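Local coordinates for adhesin LabA (Helicobacter pylori, PDB 6GMM), which probably attaches the bacterium to the gastric mucosa by binding LacdiNAc-type sugars as an outer-surface adhesin, at residues Q74-S77 / Y78-P82; K133-K136 / A137-I140; K276-P280 / Y281-N285; R303-A306 / V307-F311; Y435-S439 / N440-Q444. One frame throughout, in Å; residues are numbered along the deposited sequence.

Contact 1 of 5, residues Q74-S77 / Y78-P82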
loop_
_atom_site.group_PDB
_atom_site.type_symbol
_atom_site.label_atom_id
_atom_site.label_comp_id
_atom_site.label_asym_id
_atom_site.label_seq_id
_atom_site.Cartn_x
_atom_site.Cartn_y
_atom_site.Cartn_z
ATOM N N GLN A 74 -12.005 13.135 14.582
ATOM C CA GLN A 74 -11.917 14.538 14.998
ATOM C C GLN A 74 -12.941 15.434 14.321
ATOM O O GLN A 74 -13.446 16.348 14.958
ATOM C CB GLN A 74 -10.532 15.135 14.754
ATOM C CG GLN A 74 -9.479 14.667 15.744
ATOM C CD GLN A 74 -8.069 14.923 15.255
ATOM O OE1 GLN A 74 -7.827 15.317 14.117
ATOM N NE2 GLN A 74 -7.096 14.736 16.119
ATOM N N VAL A 75 -13.206 15.226 13.047
ATOM C CA VAL A 75 -14.105 16.116 12.322
ATOM C C VAL A 75 -15.606 15.832 12.578
ATOM O O VAL A 75 -16.411 16.747 12.365
ATOM C CB VAL A 75 -13.759 16.184 10.804
ATOM C CG1 VAL A 75 -14.469 15.095 10.008
ATOM C CG2 VAL A 75 -14.060 17.570 10.241
ATOM N N MET A 76 -16.005 14.611 13.036
ATOM C CA MET A 76 -17.458 14.460 13.222
ATOM C C MET A 76 -17.938 13.976 14.647
ATOM O O MET A 76 -19.148 13.913 14.863
ATOM C CB MET A 76 -18.080 13.599 12.110
ATOM C CG MET A 76 -17.347 12.318 11.830
ATOM S SD MET A 76 -17.593 11.118 13.148
ATOM C CE MET A 76 -19.281 10.512 12.715
ATOM N N SER A 77 -17.025 13.666 15.590
ATOM C CA SER A 77 -17.365 13.200 16.944
ATOM C C SER A 77 -18.259 14.202 17.709
ATOM O O SER A 77 -19.202 13.800 18.416
ATOM C CB SER A 77 -16.101 12.900 17.737
ATOM O OG SER A 77 -15.293 14.064 17.869
ATOM N N TYR A 78 -18.012 15.512 17.493
ATOM C CA TYR A 78 -18.806 16.559 18.098
ATOM C C TYR A 78 -20.279 16.467 17.715
ATOM O O TYR A 78 -21.120 16.810 18.531
ATOM C CB TYR A 78 -18.221 17.949 17.785
ATOM C CG TYR A 78 -18.675 18.577 16.491
ATOM C CD1 TYR A 78 -18.056 18.264 15.289
ATOM C CD2 TYR A 78 -19.687 19.533 16.475
ATOM C CE1 TYR A 78 -18.460 18.856 14.091
ATOM C CE2 TYR A 78 -20.100 20.132 15.287
ATOM C CZ TYR A 78 -19.496 19.777 14.091
ATOM O OH TYR A 78 -19.904 20.368 12.918
ATOM N N ALA A 79 -20.611 16.036 16.512
ATOM C CA ALA A 79 -22.017 15.969 16.136
ATOM C C ALA A 79 -22.649 14.599 16.410
ATOM O O ALA A 79 -23.782 14.343 15.998
ATOM C CB ALA A 79 -22.194 16.379 14.684
ATOM N N ILE A 80 -21.935 13.723 17.123
ATOM C CA ILE A 80 -22.501 12.417 17.458
ATOM C C ILE A 80 -23.412 12.593 18.651
ATOM O O ILE A 80 -22.965 13.089 19.702
ATOM C CB ILE A 80 -21.424 11.339 17.743
ATOM C CG1 ILE A 80 -20.710 10.916 16.467
ATOM C CG2 ILE A 80 -22.042 10.123 18.484
ATOM C CD1 ILE A 80 -19.415 10.222 16.726
ATOM N N SER A 81 -24.692 12.162 18.488
ATOM C CA SER A 81 -25.764 12.185 19.481
ATOM C C SER A 81 -25.170 11.927 20.878
ATOM O O SER A 81 -24.520 10.890 21.069
ATOM C CB SER A 81 -26.821 11.146 19.130
ATOM O OG SER A 81 -28.068 11.598 19.619
ATOM N N PRO A 82 -25.261 12.924 21.799
ATOM C CA PRO A 82 -24.585 12.820 23.103
ATOM C C PRO A 82 -24.544 11.433 23.719
ATOM O O PRO A 82 -25.562 10.799 23.971
ATOM C CB PRO A 82 -25.324 13.831 23.980
ATOM C CG PRO A 82 -26.347 14.495 23.062
ATOM C CD PRO A 82 -25.912 14.234 21.671
HETATM O O HOH W 1 -15.508 16.563 16.816
#

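Contact 2 of 5, residues K133-K136 / A137-I140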
loop_
_atom_site.group_PDB
_atom_site.type_symbol
_atom_site.label_atom_id
_atom_site.label_comp_id
_atom_site.label_asym_id
_atom_site.label_seq_id
_atom_site.Cartn_x
_atom_site.Cartn_y
_atom_site.Cartn_z
ATOM N N LYS A 133 -13.921 2.730 23.867
ATOM C CA LYS A 133 -13.242 1.904 22.852
ATOM C C LYS A 133 -12.576 2.781 21.781
ATOM O O LYS A 133 -11.362 2.662 21.550
ATOM C CB LYS A 133 -14.264 0.959 22.187
ATOM C CG LYS A 133 -13.674 -0.306 21.604
ATOM C CD LYS A 133 -14.743 -1.227 20.994
ATOM C CE LYS A 133 -15.296 -2.239 21.973
ATOM N NZ LYS A 133 -16.499 -2.936 21.436
ATOM N N ILE A 134 -13.374 3.637 21.121
ATOM C CA ILE A 134 -12.911 4.570 20.085
ATOM C C ILE A 134 -11.872 5.540 20.711
ATOM O O ILE A 134 -10.794 5.713 20.154
ATOM C CB ILE A 134 -14.093 5.348 19.456
ATOM C CG1 ILE A 134 -15.095 4.407 18.765
ATOM C CG2 ILE A 134 -13.580 6.458 18.528
ATOM C CD1 ILE A 134 -16.383 5.054 18.204
ATOM N N ASN A 135 -12.191 6.133 21.865
ATOM C CA ASN A 135 -11.273 7.057 22.556
ATOM C C ASN A 135 -9.895 6.457 22.845
ATOM O O ASN A 135 -8.895 7.166 22.677
ATOM C CB ASN A 135 -11.852 7.608 23.857
ATOM C CG ASN A 135 -10.938 8.636 24.494
ATOM O OD1 ASN A 135 -10.688 9.714 23.912
ATOM N ND2 ASN A 135 -10.313 8.255 25.637
ATOM N N LYS A 136 -9.850 5.177 23.328
ATOM C CA LYS A 136 -8.602 4.512 23.710
ATOM C C LYS A 136 -7.742 4.401 22.481
ATOM O O LYS A 136 -6.568 4.764 22.518
ATOM C CB LYS A 136 -8.866 3.131 24.350
ATOM C CG LYS A 136 -7.610 2.403 24.827
ATOM C CD LYS A 136 -7.971 1.198 25.682
ATOM C CE LYS A 136 -6.762 0.389 26.078
ATOM N NZ LYS A 136 -7.084 -0.592 27.147
ATOM N N ALA A 137 -8.349 3.942 21.378
ATOM C CA ALA A 137 -7.699 3.802 20.090
ATOM C C ALA A 137 -7.140 5.165 19.634
ATOM O O ALA A 137 -5.958 5.249 19.307
ATOM C CB ALA A 137 -8.681 3.262 19.072
ATOM N N TYR A 138 -7.969 6.227 19.680
ATOM C CA TYR A 138 -7.579 7.584 19.290
ATOM C C TYR A 138 -6.382 8.089 20.123
ATOM O O TYR A 138 -5.439 8.659 19.572
ATOM C CB TYR A 138 -8.792 8.530 19.419
ATOM C CG TYR A 138 -8.479 9.999 19.223
ATOM C CD1 TYR A 138 -8.435 10.560 17.952
ATOM C CD2 TYR A 138 -8.270 10.838 20.312
ATOM C CE1 TYR A 138 -8.211 11.925 17.772
ATOM C CE2 TYR A 138 -8.003 12.194 20.141
ATOM C CZ TYR A 138 -7.996 12.736 18.870
ATOM O OH TYR A 138 -7.753 14.073 18.712
ATOM N N GLN A 139 -6.423 7.853 21.444
ATOM C CA GLN A 139 -5.365 8.304 22.349
ATOM C C GLN A 139 -4.055 7.631 22.067
ATOM O O GLN A 139 -3.035 8.304 22.142
ATOM C CB GLN A 139 -5.746 8.199 23.843
ATOM C CG GLN A 139 -6.958 9.011 24.283
ATOM C CD GLN A 139 -6.872 10.498 24.071
ATOM O OE1 GLN A 139 -5.792 11.109 24.113
ATOM N NE2 GLN A 139 -8.036 11.115 23.879
ATOM N N ILE A 140 -4.068 6.328 21.680
ATOM C CA ILE A 140 -2.832 5.599 21.330
ATOM C C ILE A 140 -2.211 6.191 20.068
ATOM O O ILE A 140 -0.993 6.396 20.022
ATOM C CB ILE A 140 -3.009 4.052 21.263
ATOM C CG1 ILE A 140 -3.287 3.485 22.686
ATOM C CG2 ILE A 140 -1.759 3.405 20.674
ATOM C CD1 ILE A 140 -3.844 1.981 22.808
#

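Contact 3 of 5, residues K276-P280 / Y281-N285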
loop_
_atom_site.group_PDB
_atom_site.type_symbol
_atom_site.label_atom_id
_atom_site.label_comp_id
_atom_site.label_asym_id
_atom_site.label_seq_id
_atom_site.Cartn_x
_atom_site.Cartn_y
_atom_site.Cartn_z
ATOM N N LYS A 276 35.649 -14.420 -12.184
ATOM C CA LYS A 276 35.395 -15.865 -12.221
ATOM C C LYS A 276 34.134 -16.189 -13.013
ATOM O O LYS A 276 33.258 -15.326 -13.184
ATOM C CB LYS A 276 35.272 -16.421 -10.790
ATOM N N THR A 277 34.044 -17.437 -13.506
ATOM C CA THR A 277 32.880 -17.920 -14.248
ATOM C C THR A 277 31.738 -18.146 -13.256
ATOM O O THR A 277 31.967 -18.684 -12.170
ATOM C CB THR A 277 33.250 -19.214 -15.017
ATOM O OG1 THR A 277 34.316 -18.931 -15.921
ATOM C CG2 THR A 277 32.082 -19.801 -15.800
ATOM N N PHE A 278 30.520 -17.733 -13.621
ATOM C CA PHE A 278 29.338 -17.956 -12.774
ATOM C C PHE A 278 28.524 -19.083 -13.392
ATOM O O PHE A 278 28.150 -19.017 -14.571
ATOM C CB PHE A 278 28.484 -16.668 -12.592
ATOM C CG PHE A 278 27.183 -16.816 -11.822
ATOM C CD1 PHE A 278 27.163 -16.740 -10.432
ATOM C CD2 PHE A 278 25.974 -16.991 -12.491
ATOM C CE1 PHE A 278 25.962 -16.875 -9.722
ATOM C CE2 PHE A 278 24.784 -17.160 -11.784
ATOM C CZ PHE A 278 24.775 -17.067 -10.400
ATOM N N ASN A 279 28.298 -20.138 -12.611
ATOM C CA ASN A 279 27.510 -21.282 -13.039
ATOM C C ASN A 279 26.062 -21.076 -12.549
ATOM O O ASN A 279 25.788 -21.172 -11.350
ATOM C CB ASN A 279 28.114 -22.590 -12.523
ATOM C CG ASN A 279 27.374 -23.833 -12.967
ATOM O OD1 ASN A 279 26.237 -23.794 -13.470
ATOM N ND2 ASN A 279 27.988 -24.970 -12.733
ATOM N N PRO A 280 25.121 -20.785 -13.474
ATOM C CA PRO A 280 23.729 -20.543 -13.051
ATOM C C PRO A 280 23.007 -21.764 -12.490
ATOM O O PRO A 280 21.984 -21.627 -11.851
ATOM C CB PRO A 280 23.051 -20.022 -14.322
ATOM C CG PRO A 280 23.881 -20.475 -15.414
ATOM C CD PRO A 280 25.283 -20.642 -14.933
ATOM N N TYR A 281 23.517 -22.958 -12.755
ATOM C CA TYR A 281 22.879 -24.166 -12.252
ATOM C C TYR A 281 23.262 -24.435 -10.805
ATOM O O TYR A 281 22.528 -25.137 -10.108
ATOM C CB TYR A 281 23.301 -25.370 -13.090
ATOM C CG TYR A 281 22.945 -25.290 -14.557
ATOM C CD1 TYR A 281 21.729 -25.780 -15.028
ATOM C CD2 TYR A 281 23.868 -24.829 -15.492
ATOM C CE1 TYR A 281 21.418 -25.760 -16.391
ATOM C CE2 TYR A 281 23.583 -24.840 -16.858
ATOM C CZ TYR A 281 22.352 -25.294 -17.304
ATOM O OH TYR A 281 22.086 -25.295 -18.656
ATOM N N LYS A 282 24.416 -23.911 -10.356
ATOM C CA LYS A 282 24.949 -24.220 -9.023
ATOM C C LYS A 282 25.193 -23.062 -8.102
ATOM O O LYS A 282 25.056 -23.211 -6.884
ATOM C CB LYS A 282 26.270 -24.974 -9.189
ATOM C CG LYS A 282 26.127 -26.278 -9.937
ATOM C CD LYS A 282 26.375 -27.438 -9.031
ATOM C CE LYS A 282 25.175 -27.804 -8.222
ATOM N NZ LYS A 282 25.581 -28.150 -6.841
ATOM N N ASP A 283 25.589 -21.919 -8.649
ATOM C CA ASP A 283 25.965 -20.783 -7.819
ATOM C C ASP A 283 24.840 -19.816 -7.506
ATOM O O ASP A 283 25.146 -18.717 -7.058
ATOM C CB ASP A 283 27.157 -20.038 -8.461
ATOM C CG ASP A 283 28.278 -20.924 -8.975
ATOM O OD1 ASP A 283 28.444 -22.039 -8.443
ATOM O OD2 ASP A 283 28.983 -20.503 -9.925
ATOM N N ALA A 284 23.555 -20.216 -7.679
ATOM C CA ALA A 284 22.406 -19.316 -7.458
ATOM C C ALA A 284 21.484 -19.689 -6.278
ATOM O O ALA A 284 20.288 -19.355 -6.288
ATOM C CB ALA A 284 21.598 -19.184 -8.740
ATOM N N ASN A 285 22.059 -20.278 -5.212
ATOM C CA ASN A 285 21.305 -20.667 -4.022
ATOM C C ASN A 285 20.707 -19.453 -3.284
ATOM O O ASN A 285 19.747 -19.632 -2.525
ATOM C CB ASN A 285 22.139 -21.587 -3.099
ATOM C CG ASN A 285 23.468 -21.036 -2.603
ATOM O OD1 ASN A 285 23.765 -19.834 -2.710
ATOM N ND2 ASN A 285 24.285 -21.907 -1.978
#

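Contact 4 of 5, residues R303-A306 / V307-F311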
loop_
_atom_site.group_PDB
_atom_site.type_symbol
_atom_site.label_atom_id
_atom_site.label_comp_id
_atom_site.label_asym_id
_atom_site.label_seq_id
_atom_site.Cartn_x
_atom_site.Cartn_y
_atom_site.Cartn_z
ATOM N N ARG A 303 0.448 -1.673 -2.840
ATOM C CA ARG A 303 -0.359 -1.256 -1.690
ATOM C C ARG A 303 -0.293 0.236 -1.393
ATOM O O ARG A 303 -1.351 0.830 -1.211
ATOM C CB ARG A 303 -0.021 -2.098 -0.453
ATOM C CG ARG A 303 -0.283 -3.593 -0.677
ATOM C CD ARG A 303 -1.711 -3.879 -1.109
ATOM N NE ARG A 303 -1.833 -5.249 -1.603
ATOM C CZ ARG A 303 -2.983 -5.865 -1.852
ATOM N NH1 ARG A 303 -2.990 -7.120 -2.282
ATOM N NH2 ARG A 303 -4.137 -5.240 -1.645
ATOM N N ALA A 304 0.915 0.858 -1.382
ATOM C CA ALA A 304 1.053 2.317 -1.145
ATOM C C ALA A 304 0.239 3.082 -2.206
ATOM O O ALA A 304 -0.517 3.976 -1.875
ATOM C CB ALA A 304 2.513 2.736 -1.208
ATOM N N GLN A 305 0.360 2.720 -3.465
ATOM C CA GLN A 305 -0.440 3.342 -4.527
ATOM C C GLN A 305 -1.961 3.100 -4.308
ATOM O O GLN A 305 -2.754 4.027 -4.518
ATOM C CB GLN A 305 0.022 2.828 -5.924
ATOM C CG GLN A 305 -0.711 3.475 -7.117
ATOM C CD GLN A 305 -0.675 4.994 -7.186
ATOM O OE1 GLN A 305 0.248 5.664 -6.701
ATOM N NE2 GLN A 305 -1.656 5.564 -7.871
ATOM N N ALA A 306 -2.365 1.879 -3.849
ATOM C CA ALA A 306 -3.791 1.573 -3.635
ATOM C C ALA A 306 -4.384 2.437 -2.533
ATOM O O ALA A 306 -5.575 2.790 -2.574
ATOM C CB ALA A 306 -3.982 0.107 -3.315
ATOM N N VAL A 307 -3.544 2.788 -1.549
ATOM C CA VAL A 307 -3.933 3.665 -0.443
ATOM C C VAL A 307 -4.281 5.040 -1.052
ATOM O O VAL A 307 -5.285 5.610 -0.632
ATOM C CB VAL A 307 -2.849 3.760 0.657
ATOM C CG1 VAL A 307 -3.151 4.914 1.640
ATOM C CG2 VAL A 307 -2.690 2.415 1.395
ATOM N N VAL A 308 -3.486 5.527 -2.055
ATOM C CA VAL A 308 -3.726 6.817 -2.736
ATOM C C VAL A 308 -5.097 6.767 -3.394
ATOM O O VAL A 308 -5.932 7.643 -3.170
ATOM C CB VAL A 308 -2.639 7.215 -3.778
ATOM C CG1 VAL A 308 -2.979 8.541 -4.455
ATOM C CG2 VAL A 308 -1.250 7.268 -3.167
ATOM N N LYS A 309 -5.329 5.696 -4.146
ATOM C CA LYS A 309 -6.544 5.456 -4.903
ATOM C C LYS A 309 -7.779 5.350 -4.032
ATOM O O LYS A 309 -8.810 5.877 -4.438
ATOM C CB LYS A 309 -6.375 4.243 -5.823
ATOM C CG LYS A 309 -5.269 4.439 -6.887
ATOM C CD LYS A 309 -5.303 5.781 -7.653
ATOM C CE LYS A 309 -6.360 5.877 -8.726
ATOM N NZ LYS A 309 -6.249 7.156 -9.486
ATOM N N ASP A 310 -7.668 4.738 -2.825
ATOM C CA ASP A 310 -8.782 4.654 -1.856
ATOM C C ASP A 310 -9.098 6.062 -1.301
ATOM O O ASP A 310 -10.264 6.494 -1.291
ATOM C CB ASP A 310 -8.444 3.706 -0.695
ATOM C CG ASP A 310 -8.206 2.263 -1.068
ATOM O OD1 ASP A 310 -8.914 1.752 -1.979
ATOM O OD2 ASP A 310 -7.345 1.623 -0.422
ATOM N N PHE A 311 -8.035 6.787 -0.886
ATOM C CA PHE A 311 -8.130 8.142 -0.371
ATOM C C PHE A 311 -8.827 9.107 -1.356
ATOM O O PHE A 311 -9.576 9.988 -0.929
ATOM C CB PHE A 311 -6.746 8.683 0.019
ATOM C CG PHE A 311 -6.860 10.043 0.676
ATOM C CD1 PHE A 311 -7.240 10.159 2.004
ATOM C CD2 PHE A 311 -6.693 11.207 -0.066
ATOM C CE1 PHE A 311 -7.405 11.412 2.592
ATOM C CE2 PHE A 311 -6.849 12.460 0.523
ATOM C CZ PHE A 311 -7.205 12.557 1.846
#

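Contact 5 of 5, residues Y435-S439 / N440-Q444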
loop_
_atom_site.group_PDB
_atom_site.type_symbol
_atom_site.label_atom_id
_atom_site.label_comp_id
_atom_site.label_asym_id
_atom_site.label_seq_id
_atom_site.Cartn_x
_atom_site.Cartn_y
_atom_site.Cartn_z
ATOM N N TYR A 435 20.667 -18.715 -28.060
ATOM C CA TYR A 435 19.484 -18.385 -28.834
ATOM C C TYR A 435 19.494 -16.925 -29.219
ATOM O O TYR A 435 20.087 -16.090 -28.525
ATOM C CB TYR A 435 18.208 -18.778 -28.086
ATOM C CG TYR A 435 18.045 -20.273 -27.924
ATOM C CD1 TYR A 435 17.357 -21.024 -28.869
ATOM C CD2 TYR A 435 18.538 -20.932 -26.796
ATOM C CE1 TYR A 435 17.175 -22.397 -28.709
ATOM C CE2 TYR A 435 18.368 -22.307 -26.628
ATOM C CZ TYR A 435 17.695 -23.037 -27.594
ATOM O OH TYR A 435 17.550 -24.394 -27.460
ATOM N N TYR A 436 18.909 -16.631 -30.378
ATOM C CA TYR A 436 18.893 -15.290 -30.935
ATOM C C TYR A 436 17.531 -14.986 -31.507
ATOM O O TYR A 436 16.740 -15.896 -31.763
ATOM C CB TYR A 436 19.993 -15.159 -32.028
ATOM C CG TYR A 436 21.395 -15.427 -31.510
ATOM C CD1 TYR A 436 22.180 -14.397 -30.996
ATOM C CD2 TYR A 436 21.938 -16.712 -31.534
ATOM C CE1 TYR A 436 23.458 -14.641 -30.496
ATOM C CE2 TYR A 436 23.211 -16.970 -31.027
ATOM C CZ TYR A 436 23.969 -15.929 -30.509
ATOM O OH TYR A 436 25.226 -16.173 -30.013
ATOM N N ILE A 437 17.257 -13.699 -31.690
ATOM C CA ILE A 437 16.024 -13.198 -32.272
ATOM C C ILE A 437 16.333 -11.967 -33.137
ATOM O O ILE A 437 17.093 -11.092 -32.712
ATOM C CB ILE A 437 14.878 -12.997 -31.226
ATOM C CG1 ILE A 437 13.557 -12.581 -31.909
ATOM C CG2 ILE A 437 15.253 -12.047 -30.050
ATOM C CD1 ILE A 437 12.292 -12.785 -31.087
ATOM N N ASP A 438 15.779 -11.932 -34.360
ATOM C CA ASP A 438 15.935 -10.812 -35.278
ATOM C C ASP A 438 14.851 -9.820 -34.939
ATOM O O ASP A 438 13.661 -10.101 -35.145
ATOM C CB ASP A 438 15.808 -11.285 -36.731
ATOM C CG ASP A 438 16.197 -10.227 -37.739
ATOM O OD1 ASP A 438 15.486 -9.194 -37.828
ATOM O OD2 ASP A 438 17.187 -10.438 -38.451
ATOM N N SER A 439 15.259 -8.681 -34.346
ATOM C CA SER A 439 14.374 -7.596 -33.893
ATOM C C SER A 439 13.514 -7.016 -35.009
ATOM O O SER A 439 12.373 -6.625 -34.760
ATOM C CB SER A 439 15.206 -6.482 -33.268
ATOM O OG SER A 439 15.816 -6.922 -32.067
ATOM N N ASN A 440 14.069 -6.964 -36.237
ATOM C CA ASN A 440 13.412 -6.431 -37.425
ATOM C C ASN A 440 12.319 -7.345 -37.940
ATOM O O ASN A 440 11.226 -6.859 -38.239
ATOM C CB ASN A 440 14.437 -6.080 -38.499
ATOM C CG ASN A 440 15.488 -5.127 -37.977
ATOM O OD1 ASN A 440 15.176 -4.069 -37.415
ATOM N ND2 ASN A 440 16.751 -5.522 -38.064
ATOM N N ILE A 441 12.577 -8.674 -37.994
ATOM C CA ILE A 441 11.532 -9.612 -38.403
ATOM C C ILE A 441 10.439 -9.628 -37.309
ATOM O O ILE A 441 9.253 -9.654 -37.647
ATOM C CB ILE A 441 12.060 -11.018 -38.836
ATOM C CG1 ILE A 441 13.235 -10.894 -39.853
ATOM C CG2 ILE A 441 10.924 -11.871 -39.438
ATOM C CD1 ILE A 441 14.144 -12.135 -39.977
ATOM N N HIS A 442 10.843 -9.492 -36.012
ATOM C CA HIS A 442 9.925 -9.443 -34.862
ATOM C C HIS A 442 8.987 -8.238 -34.980
ATOM O O HIS A 442 7.779 -8.432 -34.968
ATOM C CB HIS A 442 10.709 -9.397 -33.536
ATOM C CG HIS A 442 9.885 -9.578 -32.291
ATOM N ND1 HIS A 442 10.458 -9.459 -31.032
ATOM C CD2 HIS A 442 8.568 -9.863 -32.145
ATOM C CE1 HIS A 442 9.480 -9.690 -30.171
ATOM N NE2 HIS A 442 8.317 -9.903 -30.790
ATOM N N SER A 443 9.551 -7.021 -35.171
ATOM C CA SER A 443 8.818 -5.773 -35.397
ATOM C C SER A 443 7.822 -5.938 -36.536
ATOM O O SER A 443 6.654 -5.585 -36.387
ATOM C CB SER A 443 9.781 -4.638 -35.734
ATOM O OG SER A 443 10.459 -4.191 -34.571
ATOM N N GLN A 444 8.277 -6.522 -37.648
ATOM C CA GLN A 444 7.462 -6.814 -38.820
ATOM C C GLN A 444 6.266 -7.682 -38.471
ATOM O O GLN A 444 5.162 -7.333 -38.859
ATOM C CB GLN A 444 8.299 -7.470 -39.911
ATOM C CG GLN A 444 8.927 -6.461 -40.849
ATOM C CD GLN A 444 9.638 -7.121 -42.000
ATOM O OE1 GLN A 444 10.413 -8.070 -41.826
ATOM N NE2 GLN A 444 9.441 -6.587 -43.195
#

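Contact 1 of 5, residues Q74-S77 / Y78-P82
Met76 meets Ile80 through the ends of both side chains, with CE of Met76 4.0 Å from CD1 of Ile80. The methionine chain is folded up: CG lies between the backbone N and the carbonyl carbon (chi1 48°), and two further bends bring the methyl round to the isoleucine. CD1 of Ile80 lies over the backbone of Ser77, 3.6 Å from Ser77 CA. The contact lies where helix 57-76 runs into the loop before strand 96-98. Here bonds to the third residue back hold the chain: Ala79 N donates to Met76 O at 3.1 Å, and Ile80 N to Ser77 O at 3.0 Å. A water stands between Gln74 O and Tyr78 N, a pair with the spacing of an alpha-helical bond. It donates to Gln74 O, accepts from Tyr78 N and hydrogen-bonds Ser77 OG at 2.7 Å. Ser77 OG also makes a weak hydrogen bond to Trp73 O. Tyr78 has chi1 of 87°, which swings its ring back along the helix. The ring edge meets Val75 O in plane, at 3.4 Å from Tyr78 CE1, while Ala79 CB sits over one face. Val75 O also accepts from Trp223 NE1. His327 makes an edge-to-face contact with the Tyr78 ring.

Contact 2 of 5, residues K133-K136 / A137-I140
Ala137 N donates to Lys133 O, and the next three amides follow the same four-residue step: Tyr138 to Ile134, Gln139 to Asn135, Ile140 to Lys136. This is regular alpha-helix in the middle of helix 128-145. The shortest of the four bonds is Gln139 N to Asn135 O at 2.8 Å; the longest is Ala137 N to Lys133 O at 3.3 Å. Asn135 and Gln139 add a side-chain bond on the same step. Gln139 NE2 donates to Asn135 OD1 at 3.0 Å, and the bond is nearly straight (173°). The acceptor lies in the amide plane of Gln139, whereas the donor is tilted from the carbonyl plane of Asn135. The two amides are turned 51° against each other. Chi1 (-60°) puts Gln139 CG beside its backbone N, 3.1 Å from Asn135 O, and a bend at chi2 then brings the amide to Asn135. NE2 of Gln139 also lies in plane at the edge of the Tyr138 ring, whose hydroxyl is taken up by Gln74. On another side of the helix, Lys136 CG passes Ile140 CD1 at 4.3 Å before its extended chain ends in a salt bridge to Glu180. Asn135 and Gln139 are both buried, so their mutual bond gives OD1 and NE2 a partner within the helix itself. A weak bond of Gln139 NE2 to Asn100 O agrees with this orientation of the glutamine amide.

Contact 3 of 5, residues K276-P280 / Y281-N285
An Asx turn at Asn279 begins a tight turn in the loop between helices 239-264 and 287-311. Asn279 OD1 accepts from Tyr281 N at 2.9 Å, with Pro280 between them. The donor stands above the carbonyl plane of the side-chain amide. With chi1 at -178°, the amide of Asn279 is carried forward over the turn. The same oxygen touches the edge of the Tyr281 ring in plane, 3.3 Å from CD2, with amide and ring planes 79° apart. ND2 of Asn279 lies beside Lys282 CG, the two chains pointing the same way. The main-chain carbonyl of Asn279 takes two donors: Asp283 N at 2.8 Å, nearly in line with the C=O, and Lys282 N at 3.2 Å from above its plane. Asp283 answers with its side chain. Its OD2 accepts from Asn279 N at 2.8 Å, met from above the carboxylate plane. Phe278 CE1 lies 3.6 Å from Asp283 CB, and Phe278 CZ touches Ala284 CB; Leu385 packs on both Phe278 and Ala284. Beyond the turn, the Tyr281 hydroxyl bonds Gly430 O. The amide, carbonyl and side chain of Asn279 are thus all tied to Tyr281, Lys282 and Asp283, and the bond from Asn279 N would be expected to favour the charged form of Asp283.

Contact 4 of 5, residues R303-A306 / V307-F311
Ala306 O accepts from Asp310 N at 2.9 Å, the shortest hydrogen bond across these two segments. It is one of the alpha-helical bonds in the last turns of helix 287-311. Lys309 N reaches Gln305 O at 3.1 Å, and Val307 N reaches Arg303 O at 3.0 Å. Ala304 O is held less firmly: it takes weak bonds from both Val307 N and Val308 N. Asp310 keeps CG beside its backbone N (chi1 -63°), which folds the carboxylate back along the helix. OD2 of Asp310 lies 3.0 Å from Ala306 O, an approach of two acceptors and not a hydrogen bond. Asn251 ND2 donates to OD2 of Asp310. Asn251, on helix 239-264, also accepts from Arg303, and Arg303 NE has a salt bridge to Glu299. Helix 354-366 packs against Gln305, Val308 and Phe311. Gln305 and Lys309 lie side by side and point the same way. With its chain bent at chi2 (55°), Gln305 rests NE2 3.7 Å from Lys309 CD.

Contact 5 of 5, residues Y435-S439 / N440-Q444
Asp438 is the N-cap of helix 439-452. Its OD1 takes two amides of the first turn: Ile441 N at 3.0 Å, and Asn440 N at 3.1 Å in a weak, bent bond (121°). Ile441 N arrives on the anti side of the carboxylate and somewhat out of its plane. A chi1 of -170° lays the carboxylate of Asp438 across these amides. The first amides of a helix have no carbonyl of a preceding helical turn to bond, and here the aspartate supplies the acceptor. Its negative charge would also suit the positive end of the helix dipole. The main chain takes over at once: Asp438 O accepts from His442 N at 3.0 Å. Ser439 O accepts twice from Ser443, from N at 2.9 Å and from OG at 3.1 Å, on opposite faces of its plane. The Ser443 hydroxyl therefore donates back into its own helix. Ile441 packs across the cap, with CD1 3.6 Å from Asp438 CG. Ile437 CD1 lies 3.8 Å from His442 ND1. The turn joins strand 433-437, paired with strand 419-423, to the C-terminal helix. Ile437 and His442 both lean on Leu16 of helix 4-28.

How the contacts relate
All five contacts are local and follow one another along a single elongated chain. Contacts 1 and 2 touch through Gln74 NE2 and Tyr138 OH, 2.8 Å apart, which links helices 57-76 and 128-145. Gln74 OE1 also bonds Cys351 N, of the Cys326-Cys351 disulfide. Contact 4 lies near the middle of the chain, its centre about 27 Å from that of contact 1 and about 40 Å from that of contact 3. Contacts 3 and 5 sit on the other side, nearest atoms about 9 Å apart, and Tyr392 touches both Tyr281 and Tyr435. Contacts 1 and 5 have centres about 66 Å apart. None of the five contacts can be tied to the sugar-binding site from this structure.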